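Local coordinates for hypothetical protein TT1662 (Thermus thermophilus, PDB 1UFO) that is probably a hydrolase of the alpha/beta hydrolase fold, whose substrate is not known, at residues V15-A29 / L44-F57. Residues are numbered along the deposited sequence; the frame is centred on the assembly and turned at random.
Sequences VLARIPEAPKALLLA and LPGYAERGFLLLAF
Leu53 and Leu55 of strand 52-56 meet side chains from both neighbouring strands in the sheet of this alpha/beta hydrolase fold, where strand 52-56 lies between strand 15-20, antiparallel to it, and strand 25-29, parallel to it. Strand 25-29 and strand 52-56 form a beta-alpha-beta unit linked through helix 37-42; strands 15-20 and 25-29, joined by a short loop, flank strand 52-56 on either side. The tight part is the apolar face under helix 77-103. There Leu53 lies alongside Leu26, CD2 to CD2 at 3.9 Å, while its CG meets CG1 of Ile19. Leu55, its CG anti to the carbonyl carbon (chi1 -59°), sends CD2 to Ala17 CB at 3.8 Å and CD1 to Leu26 CD2 on the opposite flank. On the other face Leu27 CD2 presses on Tyr47 CD1 at 3.6 Å, and Leu44 CD1 also touches Leu27 CD2; the Tyr47 hydroxyl is tied to the carbonyl of Ala224. Backbone bonds stitch both flanks: Arg18 and Leu54 pair reciprocally, and Leu53 N and O bond to Ala25 O and Leu27 N. The looser side is polar and watered. In the loop just before strand 25-29, Lys24 runs out, extended beyond CG, past Phe52, CE to CE1 at 3.6 Å, toward Glu232, which also holds Arg50 by a salt bridge; one water joins Lys24 NZ to Arg50 O. On the face of Leu27, the Arg18 chain bends at chi2 (95°) past Ala48 CB, bringing its guanidinium to Glu49. Another water, in the guanidinium plane, accepts from Arg18 NH1 and Ala48 N and donates to Leu44 O and Glu49 OE1. The salt bridge itself is bent: Arg18 NH2 reaches Glu49 OE2 at 2.9 Å on its syn side, 35° out of the carboxylate plane.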
loop_
_atom_site.group_PDB
_atom_site.type_symbol
_atom_site.label_atom_id
_atom_site.label_comp_id
_atom_site.label_asym_id
_atom_site.label_seq_id
_atom_site.Cartn_x
_atom_site.Cartn_y
_atom_site.Cartn_z
ATOM N N VAL A 15 -1.798 19.297 23.631
ATOM C CA VAL A 15 -1.640 18.197 22.674
ATOM C C VAL A 15 -1.822 16.823 23.330
ATOM O O VAL A 15 -1.137 16.520 24.311
ATOM C CB VAL A 15 -0.224 18.308 22.065
ATOM C CG1 VAL A 15 -0.031 17.282 20.990
ATOM C CG2 VAL A 15 -0.063 19.674 21.409
ATOM N N LEU A 16 -2.756 15.999 22.815
ATOM C CA LEU A 16 -2.903 14.629 23.304
ATOM C C LEU A 16 -1.702 13.819 22.807
ATOM O O LEU A 16 -1.315 13.840 21.615
ATOM C CB LEU A 16 -4.214 14.048 22.793
ATOM C CG LEU A 16 -4.478 12.605 23.157
ATOM C CD1 LEU A 16 -4.687 12.561 24.606
ATOM C CD2 LEU A 16 -5.797 12.084 22.437
ATOM N N ALA A 17 -1.092 13.087 23.698
ATOM C CA ALA A 17 0.057 12.283 23.317
ATOM C C ALA A 17 -0.052 10.829 23.725
ATOM O O ALA A 17 -0.491 10.530 24.859
ATOM C CB ALA A 17 1.355 12.850 23.918
ATOM N N ARG A 18 0.287 9.923 22.832
ATOM C CA ARG A 18 0.316 8.501 23.190
ATOM C C ARG A 18 1.780 8.168 23.109
ATOM O O ARG A 18 2.413 8.103 22.047
ATOM C CB ARG A 18 -0.493 7.684 22.179
ATOM C CG ARG A 18 -0.682 6.276 22.613
ATOM C CD ARG A 18 -2.059 6.048 23.372
ATOM N NE ARG A 18 -2.264 4.596 23.507
ATOM C CZ ARG A 18 -2.193 3.768 22.457
ATOM N NH1 ARG A 18 -1.955 4.288 21.233
ATOM N NH2 ARG A 18 -2.245 2.425 22.625
ATOM N N ILE A 19 2.360 7.962 24.295
ATOM C CA ILE A 19 3.807 7.830 24.402
ATOM C C ILE A 19 4.322 6.440 24.737
ATOM O O ILE A 19 4.076 5.933 25.847
ATOM C CB ILE A 19 4.329 8.840 25.468
ATOM C CG1 ILE A 19 3.829 10.254 25.114
ATOM C CG2 ILE A 19 5.868 8.707 25.586
ATOM C CD1 ILE A 19 4.364 11.456 26.119
ATOM N N PRO A 20 5.079 5.826 23.826
ATOM C CA PRO A 20 5.594 4.468 24.121
ATOM C C PRO A 20 6.813 4.636 25.018
ATOM O O PRO A 20 7.459 5.690 25.030
ATOM C CB PRO A 20 5.941 3.893 22.752
ATOM C CG PRO A 20 6.329 5.139 21.941
ATOM C CD PRO A 20 5.439 6.277 22.467
ATOM N N GLU A 21 7.214 3.552 25.681
ATOM C CA GLU A 21 8.348 3.726 26.571
ATOM C C GLU A 21 9.640 3.877 25.839
ATOM O O GLU A 21 10.605 4.423 26.388
ATOM C CB GLU A 21 8.482 2.529 27.531
ATOM C CG GLU A 21 8.870 1.242 26.861
ATOM C CD GLU A 21 8.787 0.024 27.830
ATOM O OE1 GLU A 21 7.877 -0.832 27.638
ATOM O OE2 GLU A 21 9.604 -0.026 28.801
ATOM N N ALA A 22 9.679 3.475 24.563
ATOM C CA ALA A 22 10.893 3.580 23.754
ATOM C C ALA A 22 10.545 4.258 22.421
ATOM O O ALA A 22 10.416 3.576 21.405
ATOM C CB ALA A 22 11.534 2.208 23.444
ATOM N N PRO A 23 10.418 5.582 22.428
ATOM C CA PRO A 23 10.080 6.275 21.141
ATOM C C PRO A 23 11.190 6.334 20.150
ATOM O O PRO A 23 12.334 6.698 20.461
ATOM C CB PRO A 23 9.677 7.694 21.555
ATOM C CG PRO A 23 9.418 7.620 23.086
ATOM C CD PRO A 23 10.406 6.510 23.567
ATOM N N LYS A 24 10.893 5.936 18.917
ATOM C CA LYS A 24 11.923 5.967 17.863
ATOM C C LYS A 24 11.600 7.069 16.804
ATOM O O LYS A 24 12.466 7.405 16.021
ATOM C CB LYS A 24 12.049 4.611 17.128
ATOM C CG LYS A 24 10.796 4.214 16.343
ATOM C CD LYS A 24 10.912 2.809 15.757
ATOM C CE LYS A 24 9.633 2.446 14.927
ATOM N NZ LYS A 24 9.884 1.070 14.325
ATOM N N ALA A 25 10.387 7.589 16.841
ATOM C CA ALA A 25 9.977 8.655 15.874
ATOM C C ALA A 25 8.752 9.367 16.383
ATOM O O ALA A 25 8.051 8.849 17.280
ATOM C CB ALA A 25 9.599 7.987 14.515
ATOM N N LEU A 26 8.431 10.550 15.813
ATOM C CA LEU A 26 7.205 11.279 16.205
ATOM C C LEU A 26 6.222 11.179 15.051
ATOM O O LEU A 26 6.634 11.214 13.914
ATOM C CB LEU A 26 7.528 12.810 16.367
ATOM C CG LEU A 26 8.375 13.169 17.580
ATOM C CD1 LEU A 26 9.165 14.498 17.297
ATOM C CD2 LEU A 26 7.405 13.273 18.773
ATOM N N LEU A 27 4.939 11.091 15.361
ATOM C CA LEU A 27 3.919 11.170 14.298
ATOM C C LEU A 27 2.919 12.202 14.796
ATOM O O LEU A 27 2.232 11.990 15.793
ATOM C CB LEU A 27 3.204 9.827 14.072
ATOM C CG LEU A 27 2.118 9.830 13.008
ATOM C CD1 LEU A 27 2.730 10.291 11.644
ATOM C CD2 LEU A 27 1.447 8.497 12.852
ATOM N N LEU A 28 2.840 13.340 14.103
ATOM C CA LEU A 28 1.813 14.353 14.406
ATOM C C LEU A 28 0.634 14.013 13.524
ATOM O O LEU A 28 0.780 13.988 12.290
ATOM C CB LEU A 28 2.332 15.820 14.104
ATOM C CG LEU A 28 1.240 16.906 14.241
ATOM C CD1 LEU A 28 0.627 16.944 15.647
ATOM C CD2 LEU A 28 1.912 18.326 13.919
ATOM N N ALA A 29 -0.511 13.787 14.142
ATOM C CA ALA A 29 -1.756 13.376 13.402
ATOM C C ALA A 29 -2.771 14.479 13.448
ATOM O O ALA A 29 -3.029 15.033 14.510
ATOM C CB ALA A 29 -2.329 12.077 14.013
ATOM N N LEU A 44 -5.248 4.891 14.677
ATOM C CA LEU A 44 -3.879 4.472 14.354
ATOM C C LEU A 44 -3.438 3.354 15.328
ATOM O O LEU A 44 -2.437 3.466 16.009
ATOM C CB LEU A 44 -2.902 5.650 14.410
ATOM C CG LEU A 44 -3.310 6.804 13.467
ATOM C CD1 LEU A 44 -2.459 8.029 13.672
ATOM C CD2 LEU A 44 -3.218 6.413 11.999
ATOM N N PRO A 45 -4.189 2.272 15.362
ATOM C CA PRO A 45 -3.805 1.178 16.269
ATOM C C PRO A 45 -2.426 0.599 15.914
ATOM O O PRO A 45 -2.047 0.499 14.748
ATOM C CB PRO A 45 -4.953 0.169 16.071
ATOM C CG PRO A 45 -5.260 0.292 14.597
ATOM C CD PRO A 45 -5.283 1.847 14.459
ATOM N N GLY A 46 -1.675 0.212 16.958
ATOM C CA GLY A 46 -0.371 -0.375 16.793
ATOM C C GLY A 46 0.829 0.541 16.543
ATOM O O GLY A 46 1.968 0.093 16.582
ATOM N N TYR A 47 0.564 1.810 16.298
ATOM C CA TYR A 47 1.628 2.722 15.956
ATOM C C TYR A 47 2.493 3.025 17.198
ATOM O O TYR A 47 3.702 2.911 17.093
ATOM C CB TYR A 47 1.059 4.029 15.393
ATOM C CG TYR A 47 0.637 4.004 13.936
ATOM C CD1 TYR A 47 1.124 4.969 13.095
ATOM C CD2 TYR A 47 -0.269 3.074 13.449
ATOM C CE1 TYR A 47 0.733 5.039 11.703
ATOM C CE2 TYR A 47 -0.707 3.123 12.099
ATOM C CZ TYR A 47 -0.177 4.125 11.264
ATOM O OH TYR A 47 -0.586 4.193 9.956
ATOM N N ALA A 48 1.834 3.315 18.313
ATOM C CA ALA A 48 2.612 3.598 19.531
ATOM C C ALA A 48 3.340 2.353 19.978
ATOM O O ALA A 48 4.545 2.407 20.371
ATOM C CB ALA A 48 1.698 4.172 20.579
ATOM N N GLU A 49 2.664 1.203 19.846
ATOM C CA GLU A 49 3.319 -0.063 20.242
ATOM C C GLU A 49 4.561 -0.409 19.444
ATOM O O GLU A 49 5.447 -1.182 19.882
ATOM C CB GLU A 49 2.267 -1.193 20.149
ATOM C CG GLU A 49 1.126 -1.020 21.055
ATOM C CD GLU A 49 0.040 -0.046 20.605
ATOM O OE1 GLU A 49 0.143 0.573 19.533
ATOM O OE2 GLU A 49 -0.935 0.111 21.348
ATOM N N ARG A 50 4.701 0.161 18.241
ATOM C CA ARG A 50 5.816 -0.054 17.356
ATOM C C ARG A 50 6.893 1.010 17.624
ATOM O O ARG A 50 7.981 0.980 17.045
ATOM C CB ARG A 50 5.272 0.043 15.930
ATOM C CG ARG A 50 6.035 -0.487 14.823
ATOM C CD ARG A 50 6.027 -2.024 14.878
ATOM N NE ARG A 50 4.826 -2.699 14.396
ATOM C CZ ARG A 50 4.589 -3.101 13.134
ATOM N NH1 ARG A 50 5.455 -2.884 12.136
ATOM N NH2 ARG A 50 3.516 -3.857 12.889
ATOM N N GLY A 51 6.591 1.988 18.488
ATOM C CA GLY A 51 7.630 2.952 18.822
ATOM C C GLY A 51 7.360 4.383 18.349
ATOM O O GLY A 51 8.218 5.268 18.511
ATOM N N PHE A 52 6.196 4.655 17.774
ATOM C CA PHE A 52 5.890 6.048 17.360
ATOM C C PHE A 52 5.215 6.818 18.473
ATOM O O PHE A 52 4.211 6.358 19.058
ATOM C CB PHE A 52 4.976 6.025 16.104
ATOM C CG PHE A 52 5.702 5.548 14.887
ATOM C CD1 PHE A 52 5.910 4.191 14.654
ATOM C CD2 PHE A 52 6.237 6.489 13.979
ATOM C CE1 PHE A 52 6.646 3.785 13.525
ATOM C CE2 PHE A 52 6.951 6.088 12.882
ATOM C CZ PHE A 52 7.159 4.702 12.652
ATOM N N LEU A 53 5.819 7.974 18.841
ATOM C CA LEU A 53 5.201 8.836 19.819
ATOM C C LEU A 53 4.153 9.635 19.056
ATOM O O LEU A 53 4.506 10.482 18.197
ATOM C CB LEU A 53 6.325 9.729 20.438
ATOM C CG LEU A 53 5.957 10.508 21.690
ATOM C CD1 LEU A 53 7.310 11.060 22.227
ATOM C CD2 LEU A 53 4.965 11.627 21.402
ATOM N N LEU A 54 2.904 9.332 19.309
ATOM C CA LEU A 54 1.807 10.021 18.580
ATOM C C LEU A 54 1.407 11.277 19.270
ATOM O O LEU A 54 1.218 11.309 20.496
ATOM C CB LEU A 54 0.578 9.162 18.531
ATOM C CG LEU A 54 0.843 7.694 18.151
ATOM C CD1 LEU A 54 -0.559 6.932 18.198
ATOM C CD2 LEU A 54 1.489 7.592 16.766
ATOM N N LEU A 55 1.200 12.309 18.477
ATOM C CA LEU A 55 0.713 13.612 18.952
ATOM C C LEU A 55 -0.507 14.041 18.120
ATOM O O LEU A 55 -0.472 13.873 16.935
ATOM C CB LEU A 55 1.764 14.700 18.703
ATOM C CG LEU A 55 3.104 14.442 19.391
ATOM C CD1 LEU A 55 4.118 15.586 19.011
ATOM C CD2 LEU A 55 2.959 14.521 20.895
ATOM N N ALA A 56 -1.529 14.612 18.756
ATOM C CA ALA A 56 -2.687 15.139 18.010
ATOM C C ALA A 56 -3.283 16.264 18.814
ATOM O O ALA A 56 -3.273 16.220 20.053
ATOM C CB ALA A 56 -3.713 14.028 17.825
ATOM N N PHE A 57 -3.759 17.300 18.140
ATOM C CA PHE A 57 -4.438 18.348 18.867
ATOM C C PHE A 57 -5.698 18.689 18.108
ATOM O O PHE A 57 -5.844 18.320 16.919
ATOM C CB PHE A 57 -3.542 19.568 19.063
ATOM C CG PHE A 57 -3.114 20.266 17.768
ATOM C CD1 PHE A 57 -3.818 21.398 17.314
ATOM C CD2 PHE A 57 -2.028 19.772 17.002
ATOM C CE1 PHE A 57 -3.428 22.050 16.098
ATOM C CE2 PHE A 57 -1.626 20.416 15.801
ATOM C CZ PHE A 57 -2.336 21.559 15.359
HETATM O O HOH W 1 -1.053 3.275 18.663
HETATM O O HOH W 2 10.254 -0.893 16.117
HETATM O O HOH W 3 -5.581 16.050 15.209
#